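Local coordinates for protein MHC class I antigen (PDB 5H5Z) that probably binds short peptides in a groove between two helices and, paired with beta-2-microglobulin, presents them at the cell surface of a bony fish, at residues A[7-12]-A[70-75]; A[19-24]-A[66-71]; A[209-214]-A[262-267]. One frame throughout, in Å; residues are numbered along the deposited sequence.

Contact 1 of 3, residues A[7-12]-A[70-75]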
# COMPACT_ATOMS: atom_id res chain seq x y z
N TYR A 7 -10.61 -2.76 6.64
CA TYR A 7 -9.77 -3.25 7.72
C TYR A 7 -8.97 -4.43 7.22
O TYR A 7 -9.48 -5.28 6.49
CB TYR A 7 -10.61 -3.62 8.94
CG TYR A 7 -11.17 -2.40 9.62
CD1 TYR A 7 -10.42 -1.70 10.56
CD2 TYR A 7 -12.44 -1.92 9.30
CE1 TYR A 7 -10.92 -0.56 11.18
CE2 TYR A 7 -12.95 -0.78 9.91
CZ TYR A 7 -12.19 -0.11 10.85
OH TYR A 7 -12.68 1.02 11.46
N VAL A 8 -7.69 -4.46 7.59
CA VAL A 8 -6.82 -5.59 7.27
C VAL A 8 -6.18 -6.11 8.55
O VAL A 8 -5.48 -5.37 9.25
CB VAL A 8 -5.77 -5.26 6.17
CG1 VAL A 8 -6.46 -5.00 4.83
CG2 VAL A 8 -4.89 -4.09 6.56
N TYR A 9 -6.47 -7.37 8.90
CA TYR A 9 -5.92 -7.99 10.10
C TYR A 9 -4.85 -9.00 9.71
O TYR A 9 -5.07 -9.82 8.81
CB TYR A 9 -6.99 -8.77 10.87
CG TYR A 9 -8.19 -8.01 11.40
CD1 TYR A 9 -8.25 -6.61 11.39
CD2 TYR A 9 -9.27 -8.71 11.94
CE1 TYR A 9 -9.37 -5.94 11.88
CE2 TYR A 9 -10.38 -8.05 12.45
CZ TYR A 9 -10.42 -6.67 12.41
OH TYR A 9 -11.54 -6.04 12.91
N THR A 10 -3.71 -8.97 10.40
CA THR A 10 -2.66 -9.98 10.21
C THR A 10 -2.36 -10.74 11.50
O THR A 10 -1.94 -10.14 12.50
CB THR A 10 -1.35 -9.38 9.67
OG1 THR A 10 -1.61 -8.65 8.47
CG2 THR A 10 -0.32 -10.48 9.39
N GLY A 11 -2.53 -12.05 11.46
CA GLY A 11 -2.19 -12.90 12.58
C GLY A 11 -1.01 -13.80 12.22
O GLY A 11 -0.97 -14.39 11.15
N VAL A 12 -0.03 -13.84 13.11
CA VAL A 12 1.15 -14.67 12.92
C VAL A 12 1.38 -15.60 14.10
O VAL A 12 1.36 -15.17 15.24
CB VAL A 12 2.40 -13.81 12.72
CG1 VAL A 12 3.61 -14.68 12.43
CG2 VAL A 12 2.17 -12.81 11.61
N GLN A 70 -7.76 -12.52 20.28
CA GLN A 70 -8.12 -13.79 20.93
C GLN A 70 -8.66 -14.79 19.90
O GLN A 70 -8.20 -15.93 19.83
CB GLN A 70 -9.12 -13.55 22.08
CG GLN A 70 -8.53 -12.80 23.28
CD GLN A 70 -9.52 -12.57 24.42
OE1 GLN A 70 -9.14 -12.54 25.59
NE2 GLN A 70 -10.80 -12.40 24.09
N VAL A 71 -9.60 -14.34 19.07
CA VAL A 71 -10.23 -15.18 18.03
C VAL A 71 -9.22 -15.62 16.96
O VAL A 71 -9.26 -16.76 16.49
CB VAL A 71 -11.45 -14.48 17.38
CG1 VAL A 71 -12.00 -15.31 16.23
CG2 VAL A 71 -12.54 -14.23 18.42
N PHE A 72 -8.32 -14.71 16.58
CA PHE A 72 -7.26 -15.03 15.63
C PHE A 72 -6.29 -16.09 16.14
O PHE A 72 -5.86 -16.96 15.36
CB PHE A 72 -6.51 -13.77 15.20
CG PHE A 72 -6.95 -13.22 13.87
CD1 PHE A 72 -8.31 -13.03 13.60
CD2 PHE A 72 -6.01 -12.88 12.90
CE1 PHE A 72 -8.71 -12.53 12.37
CE2 PHE A 72 -6.41 -12.37 11.67
CZ PHE A 72 -7.76 -12.20 11.41
N LYS A 73 -5.94 -16.01 17.42
CA LYS A 73 -5.10 -17.02 18.07
C LYS A 73 -5.75 -18.40 17.96
O LYS A 73 -5.10 -19.38 17.61
CB LYS A 73 -4.88 -16.69 19.55
CG LYS A 73 -3.72 -15.75 19.85
CD LYS A 73 -3.71 -15.36 21.32
CE LYS A 73 -3.29 -16.51 22.24
NZ LYS A 73 -1.84 -16.82 22.14
N ASP A 74 -7.04 -18.45 18.28
CA ASP A 74 -7.80 -19.71 18.29
C ASP A 74 -7.95 -20.26 16.87
O ASP A 74 -7.82 -21.47 16.64
CB ASP A 74 -9.18 -19.48 18.90
CG ASP A 74 -9.13 -19.08 20.38
OD1 ASP A 74 -8.04 -19.14 20.99
OD2 ASP A 74 -10.19 -18.72 20.93
N SER A 75 -8.22 -19.35 15.93
CA SER A 75 -8.46 -19.70 14.54
C SER A 75 -7.22 -20.29 13.86
O SER A 75 -7.30 -21.35 13.24
CB SER A 75 -8.95 -18.48 13.75
OG SER A 75 -10.27 -18.13 14.15
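Tyr9 and Phe72 meet with their side chains crossing at about a right angle, one rising from strand 7-12 and the other dropping from helix 70-75. Their rings form an offset edge-to-face pair: the edge of Tyr9 is directed at the face of Phe72, the centroids lie 5.8 Å apart and the planes are inclined at 68°. Tyr9 CD2 leads this edge, 3.8 Å from Phe72 CZ. Beside it Tyr9 CB sits 3.6 Å from Phe72 CZ, so the root of the tyrosine takes part as well as its ring. Nearer the root of its own ring, Phe72 CD2 lies 3.8 Å from Gly11 CA, which sits at the ring edge near its plane. With no side chain at Gly11, that edge comes up against the main chain itself. The first torsion of Phe72 (chi1 -99°) departs from a staggered value, consistent with the ring being fitted between Tyr9, Gly11 and its other aromatic neighbours, Trp92 and Phe21. The axes of strand segment 7-12 and helix segment 70-75 approach to 8.7 Å and cross at -49°, so the alpha 1 helix runs diagonally over the floor of the class I groove. The tyrosine hydroxyl being hydrogen-bonded with Tyr96 OH, what joins helix and strand here is apolar packing and the edge-to-face pair, without a hydrogen bond between the two segments.

Contact 2 of 3, residues A[19-24]-A[66-71]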
# COMPACT_ATOMS: atom_id res chain seq x y z
N PRO A 19 4.21 -8.72 15.98
CA PRO A 19 3.28 -9.19 17.02
C PRO A 19 2.39 -10.34 16.54
O PRO A 19 2.34 -10.63 15.35
CB PRO A 19 2.42 -7.96 17.33
CG PRO A 19 3.15 -6.80 16.74
CD PRO A 19 3.87 -7.35 15.55
N GLU A 20 1.68 -10.97 17.48
CA GLU A 20 0.74 -12.04 17.15
C GLU A 20 -0.41 -11.55 16.29
O GLU A 20 -0.91 -12.28 15.44
CB GLU A 20 0.16 -12.65 18.42
CG GLU A 20 0.99 -13.76 19.01
CD GLU A 20 0.26 -14.49 20.11
OE1 GLU A 20 -0.00 -15.70 19.94
OE2 GLU A 20 -0.07 -13.86 21.13
N PHE A 21 -0.84 -10.31 16.52
CA PHE A 21 -1.96 -9.73 15.81
C PHE A 21 -1.66 -8.28 15.47
O PHE A 21 -1.18 -7.54 16.32
CB PHE A 21 -3.23 -9.82 16.67
CG PHE A 21 -4.47 -9.29 16.00
CD1 PHE A 21 -5.22 -10.11 15.16
CD2 PHE A 21 -4.90 -7.99 16.21
CE1 PHE A 21 -6.36 -9.64 14.54
CE2 PHE A 21 -6.04 -7.50 15.60
CZ PHE A 21 -6.78 -8.33 14.76
N THR A 22 -1.96 -7.89 14.23
CA THR A 22 -1.87 -6.51 13.79
C THR A 22 -3.14 -6.15 13.02
O THR A 22 -3.61 -6.93 12.19
CB THR A 22 -0.64 -6.28 12.87
OG1 THR A 22 0.55 -6.70 13.54
CG2 THR A 22 -0.50 -4.81 12.48
N ALA A 23 -3.71 -4.98 13.31
CA ALA A 23 -4.86 -4.50 12.55
C ALA A 23 -4.57 -3.09 12.04
O ALA A 23 -4.06 -2.25 12.78
CB ALA A 23 -6.11 -4.50 13.42
N VAL A 24 -4.88 -2.86 10.77
CA VAL A 24 -4.81 -1.53 10.16
C VAL A 24 -6.18 -1.17 9.55
O VAL A 24 -6.80 -1.99 8.88
CB VAL A 24 -3.69 -1.45 9.09
CG1 VAL A 24 -3.80 -0.19 8.24
CG2 VAL A 24 -2.32 -1.55 9.75
N ILE A 66 -8.95 -6.47 20.86
CA ILE A 66 -8.46 -7.45 21.84
C ILE A 66 -9.22 -8.76 21.60
O ILE A 66 -8.61 -9.84 21.57
CB ILE A 66 -8.63 -6.97 23.30
CG1 ILE A 66 -7.67 -5.82 23.62
CG2 ILE A 66 -8.36 -8.12 24.27
CD1 ILE A 66 -7.99 -5.09 24.92
N GLY A 67 -10.53 -8.65 21.39
CA GLY A 67 -11.37 -9.79 21.02
C GLY A 67 -10.93 -10.44 19.71
O GLY A 67 -10.86 -11.67 19.63
N ALA A 68 -10.64 -9.62 18.70
CA ALA A 68 -10.14 -10.12 17.41
C ALA A 68 -8.84 -10.91 17.54
O ALA A 68 -8.67 -11.96 16.92
CB ALA A 68 -9.99 -8.98 16.42
N HIS A 69 -7.91 -10.39 18.35
CA HIS A 69 -6.66 -11.07 18.67
C HIS A 69 -6.89 -12.46 19.27
O HIS A 69 -6.29 -13.44 18.83
CB HIS A 69 -5.81 -10.20 19.60
CG HIS A 69 -4.71 -10.93 20.30
ND1 HIS A 69 -3.74 -11.66 19.64
CD2 HIS A 69 -4.41 -11.03 21.62
CE1 HIS A 69 -2.91 -12.18 20.51
NE2 HIS A 69 -3.29 -11.82 21.72
N GLN A 70 -7.76 -12.52 20.28
CA GLN A 70 -8.12 -13.79 20.93
C GLN A 70 -8.66 -14.79 19.90
O GLN A 70 -8.20 -15.93 19.83
CB GLN A 70 -9.12 -13.55 22.08
CG GLN A 70 -8.53 -12.80 23.28
CD GLN A 70 -9.52 -12.57 24.42
OE1 GLN A 70 -9.14 -12.54 25.59
NE2 GLN A 70 -10.80 -12.40 24.09
N VAL A 71 -9.60 -14.34 19.07
CA VAL A 71 -10.23 -15.18 18.03
C VAL A 71 -9.22 -15.62 16.96
O VAL A 71 -9.26 -16.76 16.49
CB VAL A 71 -11.45 -14.48 17.38
CG1 VAL A 71 -12.00 -15.31 16.23
CG2 VAL A 71 -12.54 -14.23 18.42
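Phe21 presents one face of its ring to the backbone of the helix at Ala68 and His69. His69 N stands 4.0 Å above the plane of the Phe21 ring, over its centre, and the carbonyl carbon of Ala68 lies toward the rim on that same face. At the ring tip Phe21 CZ meets Ala68 CB at 3.7 Å. Its root touches the histidine instead, Phe21 CB being 3.5 Å from His69 ND1. Both side chains have CG anti to the backbone N (chi1 -178° for Phe21, 163° for His69), and from facing backbones they pass each other in opposite directions. Glu20 closes the exposed margin: its OE2 approaches the imidazole edge, 3.4 Å from His69 CE1, with carboxylate and ring planes 74° apart, a close polar approach to a ring carbon. This is the class I groove architecture, in which the long alpha 1 helix lies across the antiparallel floor and strand 21-27 runs beneath it. Beyond the first shell, Glu20 OE1 makes a salt bridge to Lys73 NZ, one helical turn past His69, a second partner that probably orients the carboxylate. Phe21 N, at the start of the strand, is hydrogen-bonded with Ser37 OG. Farther along the floor strand, Thr22 and Val24 rest against Leu55 of the beta-2-microglobulin chain.

Contact 3 of 3, residues A[209-214]-A[262-267]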
# COMPACT_ATOMS: atom_id res chain seq x y z
N THR A 209 2.26 10.66 -21.26
CA THR A 209 2.44 10.30 -22.66
C THR A 209 3.60 11.08 -23.26
O THR A 209 4.01 12.11 -22.74
CB THR A 209 1.18 10.57 -23.51
OG1 THR A 209 0.82 11.95 -23.40
CG2 THR A 209 0.01 9.70 -23.06
N TRP A 210 4.06 10.59 -24.40
CA TRP A 210 5.11 11.26 -25.15
C TRP A 210 4.55 11.67 -26.50
O TRP A 210 3.72 10.98 -27.07
CB TRP A 210 6.31 10.34 -25.34
CG TRP A 210 7.03 10.02 -24.09
CD1 TRP A 210 6.85 8.95 -23.29
CD2 TRP A 210 8.08 10.79 -23.50
NE1 TRP A 210 7.70 8.99 -22.23
CE2 TRP A 210 8.48 10.11 -22.33
CE3 TRP A 210 8.72 11.98 -23.83
CZ2 TRP A 210 9.48 10.59 -21.51
CZ3 TRP A 210 9.72 12.44 -23.02
CH2 TRP A 210 10.09 11.75 -21.86
N GLN A 211 5.00 12.81 -26.99
CA GLN A 211 4.61 13.27 -28.31
C GLN A 211 5.83 13.59 -29.15
O GLN A 211 6.83 14.09 -28.65
CB GLN A 211 3.68 14.48 -28.21
CG GLN A 211 2.25 14.13 -27.84
CD GLN A 211 1.25 15.17 -28.30
OE1 GLN A 211 1.53 16.36 -28.30
NE2 GLN A 211 0.07 14.71 -28.68
N LYS A 212 5.75 13.27 -30.43
CA LYS A 212 6.78 13.65 -31.38
C LYS A 212 6.15 14.61 -32.37
O LYS A 212 5.22 14.27 -33.07
CB LYS A 212 7.30 12.41 -32.10
CG LYS A 212 8.43 12.67 -33.08
CD LYS A 212 8.86 11.38 -33.75
CE LYS A 212 9.82 11.63 -34.90
NZ LYS A 212 10.06 10.40 -35.70
N ASN A 213 6.67 15.83 -32.42
CA ASN A 213 6.18 16.80 -33.38
C ASN A 213 4.67 16.99 -33.25
O ASN A 213 3.98 17.12 -34.25
CB ASN A 213 6.56 16.37 -34.79
CG ASN A 213 8.05 16.21 -34.97
OD1 ASN A 213 8.83 16.99 -34.43
ND2 ASN A 213 8.46 15.20 -35.72
N GLY A 214 4.18 17.00 -32.02
CA GLY A 214 2.76 17.22 -31.76
C GLY A 214 1.84 16.05 -31.98
O GLY A 214 0.63 16.21 -31.98
N THR A 262 -3.52 19.29 -18.12
CA THR A 262 -2.26 18.79 -18.68
C THR A 262 -1.08 19.72 -18.43
O THR A 262 -1.22 20.94 -18.44
CB THR A 262 -2.36 18.53 -20.20
OG1 THR A 262 -2.84 19.71 -20.85
CG2 THR A 262 -3.29 17.37 -20.50
N ILE A 263 0.08 19.11 -18.18
CA ILE A 263 1.35 19.82 -18.08
C ILE A 263 2.26 19.23 -19.17
O ILE A 263 2.28 18.02 -19.37
CB ILE A 263 1.97 19.66 -16.67
CG1 ILE A 263 0.96 20.12 -15.59
CG2 ILE A 263 3.26 20.47 -16.55
CD1 ILE A 263 1.28 19.68 -14.18
N ARG A 264 2.97 20.09 -19.90
CA ARG A 264 3.87 19.66 -20.96
C ARG A 264 5.31 20.08 -20.69
O ARG A 264 5.57 21.23 -20.31
CB ARG A 264 3.39 20.20 -22.32
CG ARG A 264 4.17 19.70 -23.53
CD ARG A 264 3.71 20.35 -24.83
NE ARG A 264 2.32 20.01 -25.15
CZ ARG A 264 1.95 19.00 -25.94
NH1 ARG A 264 2.85 18.20 -26.50
NH2 ARG A 264 0.66 18.79 -26.17
N LYS A 265 6.26 19.17 -20.87
CA LYS A 265 7.67 19.52 -20.78
C LYS A 265 8.39 19.21 -22.08
O LYS A 265 8.07 18.22 -22.74
CB LYS A 265 8.35 18.80 -19.60
CG LYS A 265 7.78 19.16 -18.24
CD LYS A 265 8.21 20.54 -17.79
CE LYS A 265 7.45 20.98 -16.55
NZ LYS A 265 7.91 22.31 -16.08
N THR A 266 9.34 20.06 -22.46
CA THR A 266 10.08 19.91 -23.72
C THR A 266 11.59 19.86 -23.46
O THR A 266 12.03 19.96 -22.32
CB THR A 266 9.77 21.06 -24.71
OG1 THR A 266 10.27 22.30 -24.20
CG2 THR A 266 8.27 21.17 -24.98
N GLU A 267 12.39 19.72 -24.52
CA GLU A 267 13.85 19.66 -24.40
C GLU A 267 14.43 20.81 -23.57
O GLU A 267 15.41 20.62 -22.85
CB GLU A 267 14.54 19.61 -25.77
CG GLU A 267 14.26 20.79 -26.68
CD GLU A 267 14.55 20.48 -28.14
OE1 GLU A 267 13.64 20.66 -28.97
OE2 GLU A 267 15.69 20.04 -28.44
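Arg264 reaches Gln211 by a chain that is extended through its first two torsions, with CG opposite the backbone N, and then bends at chi3 (-64°), turning the guanidinium toward strand 207-212. Gln211 answers from its own strand with CG placed opposite the carbonyl carbon and the chain extended beyond it, and the two side chains cross at about a right angle. The result is a fork of two N-H groups on one oxygen. Arg264 NH1 donates to Gln211 OE1 at 2.9 Å, with a fairly straight N-H...O angle of 162°, whereas Arg264 NH2 makes a weak bond to Gln211 OE1 at 3.3 Å. OE1 lies close to the guanidinium plane, yet the amide is turned 45° from that plane, and NH1 approaches from a position tilted out of the carbonyl plane. Both strands lie in the immunoglobulin-like C1-set fold of the alpha 3 domain, where 207-212 and 261-266 are not neighbours: strand 252-258 runs between them, antiparallel to both. The 9.8 Å between Gln211 CA and Thr266 CA, the closest CA pair, agrees with a gap of one intervening strand, and the side chains of Gln211 and Arg264 span it on the face turned away from Trp210 and the other sheet. Trp210 itself points into the sandwich, packing on Cys196 of the Cys196-Cys254 disulfide. Because Gln211 NE2 is hydrogen-bonded with Asp216 OD1 while OE1 takes the arginine donors, bonds at both ends probably fix the flip of the amide. On the same face Ser253, from the intervening strand, touches Gln211 and is hydrogen-bonded through OG with Arg264 NH1.

Contacts 1 and 2 are adjoining pieces of one interface, their centres 5 Å apart, since both use helix 55-82 and the neighbouring floor strands 3-13 and 21-27. They touch directly: Phe72 CD2 lies 3.6 Å from Phe21 CE1, and Thr10 N is 2.7 Å from Thr22 O, a probable hydrogen bond within the floor. Both border the bound peptide, which Tyr7 OH and Ser75 OG reach by hydrogen bonds in contact 1 and Ala68 by packing in contact 2. Contact 3 belongs to the immunoglobulin domain on the opposite side of the chain's centre, about 50 Å away by centres, with nearest atoms about 32 Å from contact 1 and about 30 Å from contact 2.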